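Local coordinates for protein 8-amino-8-demethylriboflavin N,N-dimethyltransferase (Streptomyces davawensis, PDB 4D7K) that transfers methyl groups from two molecules of S-adenosyl-L-methionine to 8-amino-8-demethyl-D-riboflavin, the last two steps in the biosynthesis of the antibiotic roseoflavin, at residues Leu17-Tyr20 with Asn21-Leu24; Tyr117-Leu120 with Val121-Val124; His148-Val151 with Arg152-Asp156. All blocks are in the same frame, centred on the assembly; numbering follows the deposited sequence.

Interaction 1. Residues Leu17-Tyr20 with Asn21-Leu24; sequences LYQY and NVDL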
loop_
_atom_site.group_PDB
_atom_site.type_symbol
_atom_site.label_atom_id
_atom_site.label_comp_id
_atom_site.label_asym_id
_atom_site.label_seq_id
_atom_site.Cartn_x
_atom_site.Cartn_y
_atom_site.Cartn_z
ATOM N N LEU A 17 1.662 -4.446 -10.889
ATOM C CA LEU A 17 1.090 -3.110 -10.716
ATOM C C LEU A 17 -0.320 -3.174 -10.136
ATOM O O LEU A 17 -0.648 -2.439 -9.209
ATOM C CB LEU A 17 1.079 -2.347 -12.045
ATOM C CG LEU A 17 2.373 -1.603 -12.378
ATOM C CD1 LEU A 17 2.320 -0.951 -13.755
ATOM C CD2 LEU A 17 2.660 -0.560 -11.303
ATOM N N TYR A 18 -1.153 -4.055 -10.679
ATOM C CA TYR A 18 -2.500 -4.227 -10.148
ATOM C C TYR A 18 -2.463 -4.697 -8.690
ATOM O O TYR A 18 -3.309 -4.314 -7.881
ATOM C CB TYR A 18 -3.308 -5.215 -10.996
ATOM C CG TYR A 18 -4.706 -5.411 -10.459
ATOM C CD1 TYR A 18 -5.683 -4.451 -10.667
ATOM C CD2 TYR A 18 -5.038 -6.537 -9.716
ATOM C CE1 TYR A 18 -6.956 -4.606 -10.162
ATOM C CE2 TYR A 18 -6.312 -6.704 -9.209
ATOM C CZ TYR A 18 -7.268 -5.731 -9.436
ATOM O OH TYR A 18 -8.540 -5.880 -8.937
ATOM N N GLN A 19 -1.475 -5.520 -8.358
ATOM C CA GLN A 19 -1.372 -6.089 -7.020
ATOM C C GLN A 19 -0.975 -5.027 -5.979
ATOM O O GLN A 19 -1.423 -5.080 -4.835
ATOM C CB GLN A 19 -0.373 -7.251 -7.021
ATOM C CG GLN A 19 -0.324 -8.044 -5.727
ATOM C CD GLN A 19 -1.623 -8.766 -5.440
ATOM O OE1 GLN A 19 -2.088 -9.573 -6.247
ATOM N NE2 GLN A 19 -2.223 -8.475 -4.288
ATOM N N TYR A 20 -0.145 -4.066 -6.376
ATOM C CA TYR A 20 0.187 -2.948 -5.488
ATOM C C TYR A 20 -1.050 -2.108 -5.187
ATOM O O TYR A 20 -1.205 -1.593 -4.079
ATOM C CB TYR A 20 1.286 -2.062 -6.091
ATOM C CG TYR A 20 2.675 -2.641 -5.949
ATOM C CD1 TYR A 20 3.187 -2.956 -4.694
ATOM C CD2 TYR A 20 3.473 -2.878 -7.064
ATOM C CE1 TYR A 20 4.446 -3.491 -4.548
ATOM C CE2 TYR A 20 4.746 -3.420 -6.927
ATOM C CZ TYR A 20 5.223 -3.722 -5.663
ATOM O OH TYR A 20 6.479 -4.251 -5.506
ATOM N N ASN A 21 -1.921 -1.965 -6.181
ATOM C CA ASN A 21 -3.184 -1.256 -6.009
ATOM C C ASN A 21 -4.069 -1.965 -4.986
ATOM O O ASN A 21 -4.671 -1.332 -4.123
ATOM C CB ASN A 21 -3.911 -1.133 -7.350
ATOM C CG ASN A 21 -5.143 -0.247 -7.271
ATOM O OD1 ASN A 21 -6.273 -0.736 -7.212
ATOM N ND2 ASN A 21 -4.930 1.063 -7.278
ATOM N N VAL A 22 -4.125 -3.290 -5.084
ATOM C CA VAL A 22 -4.899 -4.105 -4.158
ATOM C C VAL A 22 -4.321 -4.086 -2.741
ATOM O O VAL A 22 -5.052 -3.907 -1.767
ATOM C CB VAL A 22 -4.979 -5.561 -4.654
ATOM C CG1 VAL A 22 -5.611 -6.463 -3.600
ATOM C CG2 VAL A 22 -5.747 -5.629 -5.972
ATOM N N ASP A 23 -3.008 -4.259 -2.627
ATOM C CA ASP A 23 -2.376 -4.328 -1.316
ATOM C C ASP A 23 -2.433 -2.965 -0.612
ATOM O O ASP A 23 -2.335 -2.876 0.615
ATOM C CB ASP A 23 -0.932 -4.830 -1.448
ATOM C CG ASP A 23 -0.859 -6.308 -1.843
ATOM O OD1 ASP A 23 -1.912 -6.897 -2.177
ATOM O OD2 ASP A 23 0.251 -6.887 -1.827
ATOM N N LEU A 24 -2.615 -1.910 -1.396
ATOM C CA LEU A 24 -2.824 -0.581 -0.849
ATOM C C LEU A 24 -4.166 -0.526 -0.112
ATOM O O LEU A 24 -4.239 -0.065 1.023
ATOM C CB LEU A 24 -2.760 0.467 -1.963
ATOM C CG LEU A 24 -3.010 1.929 -1.608
ATOM C CD1 LEU A 24 -2.160 2.362 -0.432
ATOM C CD2 LEU A 24 -2.715 2.792 -2.815
#
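Gln19 reaches one helical turn forward to Asp23, its NE2 giving a hydrogen bond of 2.7 Å to Asp23 OD1. The bond leaves Gln19 within the plane of its amide, but it comes down on OD1 from above the carboxylate plane, and the two flat groups are turned 57° apart. What lets the amide bend over the turn is the kink at chi2 (65°), which follows a CG set anti to the backbone N. A second i to i+4 pair lies beside it: Tyr18 CE2 packs at 3.5 Å on Val22 CG2, the methyl meeting the ring obliquely at its CE2 corner. Beneath both pairs runs the ordinary ladder of an alpha helix, with Val22 N bonded to Tyr18 O at 3.1 Å and Asp23 N to Gln19 O at 2.8 Å. This is the long N-terminal helix 13-35 of the O-methyltransferase dimerisation domain, and most of the turn is buried against the partner subunit. Tyr18 stacks there on Tyr165 of the second subunit and meets its Phe166 nearly at right angles, while Leu24 packs on Leu24 of that subunit. The two copies of Asp23 also bring their OD2 atoms close, so the amide on OD1 may ease a like-charge approach between chains. On another side of the helix, Arg16 NH2 is hydrogen-bonded to Tyr20 OH.

Interaction 2. Residues Tyr117-Leu120 with Val121-Val124; sequences YGDL and VESV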
loop_
_atom_site.group_PDB
_atom_site.type_symbol
_atom_site.label_atom_id
_atom_site.label_comp_id
_atom_site.label_asym_id
_atom_site.label_seq_id
_atom_site.Cartn_x
_atom_site.Cartn_y
_atom_site.Cartn_z
ATOM N N TYR A 117 4.037 10.950 3.266
ATOM C CA TYR A 117 4.398 10.097 2.136
ATOM C C TYR A 117 3.763 10.599 0.835
ATOM O O TYR A 117 4.269 10.331 -0.254
ATOM C CB TYR A 117 4.000 8.642 2.415
ATOM C CG TYR A 117 4.945 7.959 3.380
ATOM C CD1 TYR A 117 4.853 8.186 4.748
ATOM C CD2 TYR A 117 5.945 7.114 2.922
ATOM C CE1 TYR A 117 5.725 7.583 5.631
ATOM C CE2 TYR A 117 6.819 6.504 3.797
ATOM C CZ TYR A 117 6.704 6.742 5.150
ATOM O OH TYR A 117 7.575 6.139 6.026
ATOM N N GLY A 118 2.666 11.341 0.952
ATOM C CA GLY A 118 2.041 11.956 -0.204
ATOM C C GLY A 118 2.835 13.138 -0.731
ATOM O O GLY A 118 2.893 13.367 -1.942
ATOM N N ASP A 119 3.456 13.884 0.182
ATOM C CA ASP A 119 4.247 15.062 -0.176
ATOM C C ASP A 119 5.671 14.707 -0.601
ATOM O O ASP A 119 6.573 15.546 -0.551
ATOM C CB ASP A 119 4.296 16.042 0.995
ATOM C CG ASP A 119 3.510 17.306 0.729
ATOM O OD1 ASP A 119 3.299 17.641 -0.457
ATOM O OD2 ASP A 119 3.108 17.969 1.708
ATOM N N LEU A 120 5.860 13.463 -1.026
ATOM C CA LEU A 120 7.170 12.965 -1.426
ATOM C C LEU A 120 7.725 13.736 -2.622
ATOM O O LEU A 120 8.938 13.913 -2.754
ATOM C CB LEU A 120 7.079 11.474 -1.747
ATOM C CG LEU A 120 8.345 10.764 -2.216
ATOM C CD1 LEU A 120 9.401 10.814 -1.134
ATOM C CD2 LEU A 120 8.023 9.329 -2.595
ATOM N N VAL A 121 6.829 14.208 -3.483
ATOM C CA VAL A 121 7.224 14.965 -4.668
ATOM C C VAL A 121 7.793 16.332 -4.303
ATOM O O VAL A 121 8.848 16.729 -4.803
ATOM C CB VAL A 121 6.037 15.156 -5.633
ATOM C CG1 VAL A 121 6.415 16.101 -6.759
ATOM C CG2 VAL A 121 5.582 13.819 -6.195
ATOM N N GLU A 122 7.097 17.056 -3.432
ATOM C CA GLU A 122 7.561 18.379 -3.027
ATOM C C GLU A 122 8.859 18.273 -2.231
ATOM O O GLU A 122 9.729 19.136 -2.337
ATOM C CB GLU A 122 6.488 19.109 -2.214
ATOM C CG GLU A 122 5.466 19.854 -3.062
ATOM C CD GLU A 122 6.101 20.924 -3.940
ATOM O OE1 GLU A 122 6.236 22.078 -3.477
ATOM O OE2 GLU A 122 6.468 20.613 -5.095
ATOM N N SER A 123 8.991 17.207 -1.448
ATOM C CA SER A 123 10.220 16.952 -0.699
ATOM C C SER A 123 11.422 16.758 -1.629
ATOM O O SER A 123 12.492 17.328 -1.403
ATOM C CB SER A 123 10.048 15.727 0.202
ATOM O OG SER A 123 11.259 15.409 0.870
ATOM N N VAL A 124 11.245 15.949 -2.670
ATOM C CA VAL A 124 12.298 15.744 -3.661
ATOM C C VAL A 124 12.601 17.057 -4.381
ATOM O O VAL A 124 13.761 17.374 -4.658
ATOM C CB VAL A 124 11.909 14.653 -4.687
ATOM C CG1 VAL A 124 12.912 14.599 -5.821
ATOM C CG2 VAL A 124 11.810 13.295 -4.005
#
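Asp119 O takes the amide of Ser123 in a hydrogen bond of 3.1 Å from Ser123 N that is fairly straight at the hydrogen (160°). One residue on, Val124 N makes an equally long bond to Leu120 O. These are the first i to i+4 links of helix 120-126, and they start immediately beyond the end of helix 111-118. Asp119 serves both elements: it is the residue at which the first helix leaves helical backbone angles (psi 22°) and also the N-cap position of the second. Its carboxylate makes no capping bond, however. OD2 instead forms a salt bridge with Arg134, and OD1 lies 3.9 Å from Glu122 CB, crossing the root of that side chain. The Glu122 chain bends at chi2 (-60°) and carries its own carboxylate away, leaving Glu122 OE1 6.1 Å from Asp119 OD1, with any repulsion probably modest.

Apolar contact within the turn is slight. Leu120 CD1 only just approaches Val124 CG2, at 4.5 Å, whereas Val124 CG2 sits 3.2 Å from Leu120 O, out past the oxygen and beside the N-H that bonds to it. The side chains find their main neighbours further out. Leu120 packs on Leu300 and Leu303 of helix 293-305 and on Leu66 of the second subunit. Ser123 OG is hydrogen-bonded to Val128 O, and Val121 rests on Ala32 of the second subunit. Two short consecutive helices thus meet at one non-helical residue, which ends the first and takes the N-cap position of the second without a side-chain cap; the join packs between helix 293-305 of the class I methyltransferase domain and the partner chain's dimerisation domain.

Interaction 3. Residues His148-Val151 with Arg152-Asp156; sequences HKEV and RDEFD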
loop_
_atom_site.group_PDB
_atom_site.type_symbol
_atom_site.label_atom_id
_atom_site.label_comp_id
_atom_site.label_asym_id
_atom_site.label_seq_id
_atom_site.Cartn_x
_atom_site.Cartn_y
_atom_site.Cartn_z
ATOM N N HIS A 148 -0.309 14.097 20.588
ATOM C CA HIS A 148 0.063 13.087 19.603
ATOM C C HIS A 148 0.618 11.834 20.270
ATOM O O HIS A 148 1.414 11.108 19.674
ATOM C CB HIS A 148 1.090 13.652 18.621
ATOM C CG HIS A 148 0.620 14.872 17.893
ATOM N ND1 HIS A 148 1.327 16.054 17.890
ATOM C CD2 HIS A 148 -0.485 15.091 17.142
ATOM C CE1 HIS A 148 0.677 16.954 17.172
ATOM N NE2 HIS A 148 -0.422 16.394 16.704
ATOM N N LYS A 149 0.193 11.583 21.505
ATOM C CA LYS A 149 0.639 10.407 22.247
ATOM C C LYS A 149 0.232 9.100 21.565
ATOM O O LYS A 149 1.001 8.134 21.546
ATOM C CB LYS A 149 0.090 10.441 23.677
ATOM C CG LYS A 149 0.308 9.144 24.431
ATOM C CD LYS A 149 -0.024 9.271 25.901
ATOM C CE LYS A 149 0.134 7.928 26.587
ATOM N NZ LYS A 149 -0.695 6.894 25.910
ATOM N N GLU A 150 -0.974 9.074 21.007
ATOM C CA GLU A 150 -1.499 7.876 20.349
ATOM C C GLU A 150 -0.604 7.418 19.194
ATOM O O GLU A 150 -0.372 6.219 19.012
ATOM C CB GLU A 150 -2.919 8.139 19.848
ATOM C CG GLU A 150 -3.577 6.970 19.144
ATOM C CD GLU A 150 -5.057 7.215 18.894
ATOM O OE1 GLU A 150 -5.654 8.054 19.605
ATOM O OE2 GLU A 150 -5.623 6.572 17.985
ATOM N N VAL A 151 -0.102 8.380 18.426
ATOM C CA VAL A 151 0.793 8.094 17.308
ATOM C C VAL A 151 2.212 7.846 17.821
ATOM O O VAL A 151 2.941 7.016 17.278
ATOM C CB VAL A 151 0.786 9.245 16.271
ATOM C CG1 VAL A 151 1.747 8.958 15.128
ATOM C CG2 VAL A 151 -0.615 9.443 15.726
ATOM N N ARG A 152 2.591 8.550 18.884
ATOM C CA ARG A 152 3.886 8.324 19.517
ATOM C C ARG A 152 4.046 6.874 19.980
ATOM O O ARG A 152 5.104 6.274 19.811
ATOM C CB ARG A 152 4.081 9.271 20.702
ATOM C CG ARG A 152 5.348 8.994 21.496
ATOM C CD ARG A 152 5.608 10.052 22.555
ATOM N NE ARG A 152 4.748 9.905 23.725
ATOM C CZ ARG A 152 3.956 10.862 24.201
ATOM N NH1 ARG A 152 3.900 12.047 23.607
ATOM N NH2 ARG A 152 3.215 10.629 25.274
ATOM N N ASP A 153 2.987 6.318 20.559
ATOM C CA ASP A 153 3.026 4.957 21.090
ATOM C C ASP A 153 3.010 3.898 19.989
ATOM O O ASP A 153 3.582 2.821 20.147
ATOM C CB ASP A 153 1.854 4.726 22.048
ATOM C CG ASP A 153 1.964 5.557 23.311
ATOM O OD1 ASP A 153 3.072 6.057 23.599
ATOM O OD2 ASP A 153 0.946 5.703 24.024
ATOM N N GLU A 154 2.345 4.199 18.880
ATOM C CA GLU A 154 2.374 3.311 17.728
ATOM C C GLU A 154 3.749 3.338 17.065
ATOM O O GLU A 154 4.217 2.324 16.541
ATOM C CB GLU A 154 1.287 3.696 16.728
ATOM C CG GLU A 154 -0.115 3.393 17.222
ATOM C CD GLU A 154 -1.178 4.032 16.363
ATOM O OE1 GLU A 154 -0.806 4.725 15.392
ATOM O OE2 GLU A 154 -2.378 3.845 16.657
ATOM N N PHE A 155 4.391 4.503 17.097
ATOM C CA PHE A 155 5.726 4.659 16.533
ATOM C C PHE A 155 6.745 3.827 17.304
ATOM O O PHE A 155 7.559 3.121 16.713
ATOM C CB PHE A 155 6.157 6.133 16.531
ATOM C CG PHE A 155 7.564 6.342 16.043
ATOM C CD1 PHE A 155 7.856 6.290 14.688
ATOM C CD2 PHE A 155 8.600 6.565 16.939
ATOM C CE1 PHE A 155 9.150 6.467 14.234
ATOM C CE2 PHE A 155 9.896 6.746 16.492
ATOM C CZ PHE A 155 10.171 6.697 15.135
ATOM N N ASP A 156 6.698 3.920 18.630
ATOM C CA ASP A 156 7.636 3.192 19.478
ATOM C C ASP A 156 7.454 1.679 19.331
ATOM O O ASP A 156 8.431 0.927 19.306
ATOM C CB ASP A 156 7.466 3.609 20.937
ATOM C CG ASP A 156 7.831 5.069 21.180
ATOM O OD1 ASP A 156 8.829 5.552 20.599
ATOM O OD2 ASP A 156 7.117 5.736 21.959
HETATM O O HOH W 1 -5.404 3.194 18.176
#
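Lys149 and Asp153 supply the one salt bridge within this turn: Lys149 NZ lies 2.8 Å from Asp153 OD2, coming at the oxygen almost head-on, in line with its bond to CG. The lysine chain runs extended until its final torsion, chi4 at -55°, swings the ammonium back to the carboxylate one turn ahead.

The same lysine also packs through its hydrocarbon part. The Arg152 guanidinium lays one face over the base of Lys149, whose CA sits 3.8 Å above the plane and toward its rim, and Arg152 NH2 comes within 3.4 Å of Lys149 CG. A bend at chi3 (76°) folds the arginine back along the helix into this position, where NH1 is hydrogen-bonded to Leu143 O in helix 139-144. The two cationic ends stay apart.

Like charges meet on another face of the turn. Glu150 and Glu154 run side by side in the same direction, with Glu150 OE2 and Glu154 OE2 4.4 Å apart and their carboxylate planes steeply turned against each other. Lys35 forms a salt bridge to each OE2, and a water adds a weak bond to both.

Backbone bonds open helix 149-165: Arg152 N is 2.9 Å from O of His148, the N-cap residue, and Phe155 N donates to Val151 O at the same length. Val151 and Phe155 turn to Leu143 and to Phe107 of helix 102-107.

Lys149 and Asp153 probably offset each other's charge, whereas two glutamates share Lys35, from the dimerisation domain's long helix. That lysine would favour ionised carboxylates, but Glu110 close to Glu154 OE1 may pull the other way, leaving the charge state of Glu154 open.

In the fold
The three contacts follow one another along the chain, each a single turn or corner of helix. Interaction 1 lies on helix 13-35 in the dimerisation domain; interactions 2 and 3 fall in the range of the methyltransferase domain, at the junction of helices 111-118 and 120-126 and at the start of helix 149-165. The centres of interactions 1 and 2 are about 20 Å apart. Those of interactions 2 and 3 are about 22 Å apart, and those of interactions 1 and 3 about 27 Å; none touches another. Interactions 1 and 2 both face the second subunit of the homodimer. Interaction 3 touches no other chain of the assembly, but Lys35 ties it to the far end of helix 13-35, linking the two domains within one subunit.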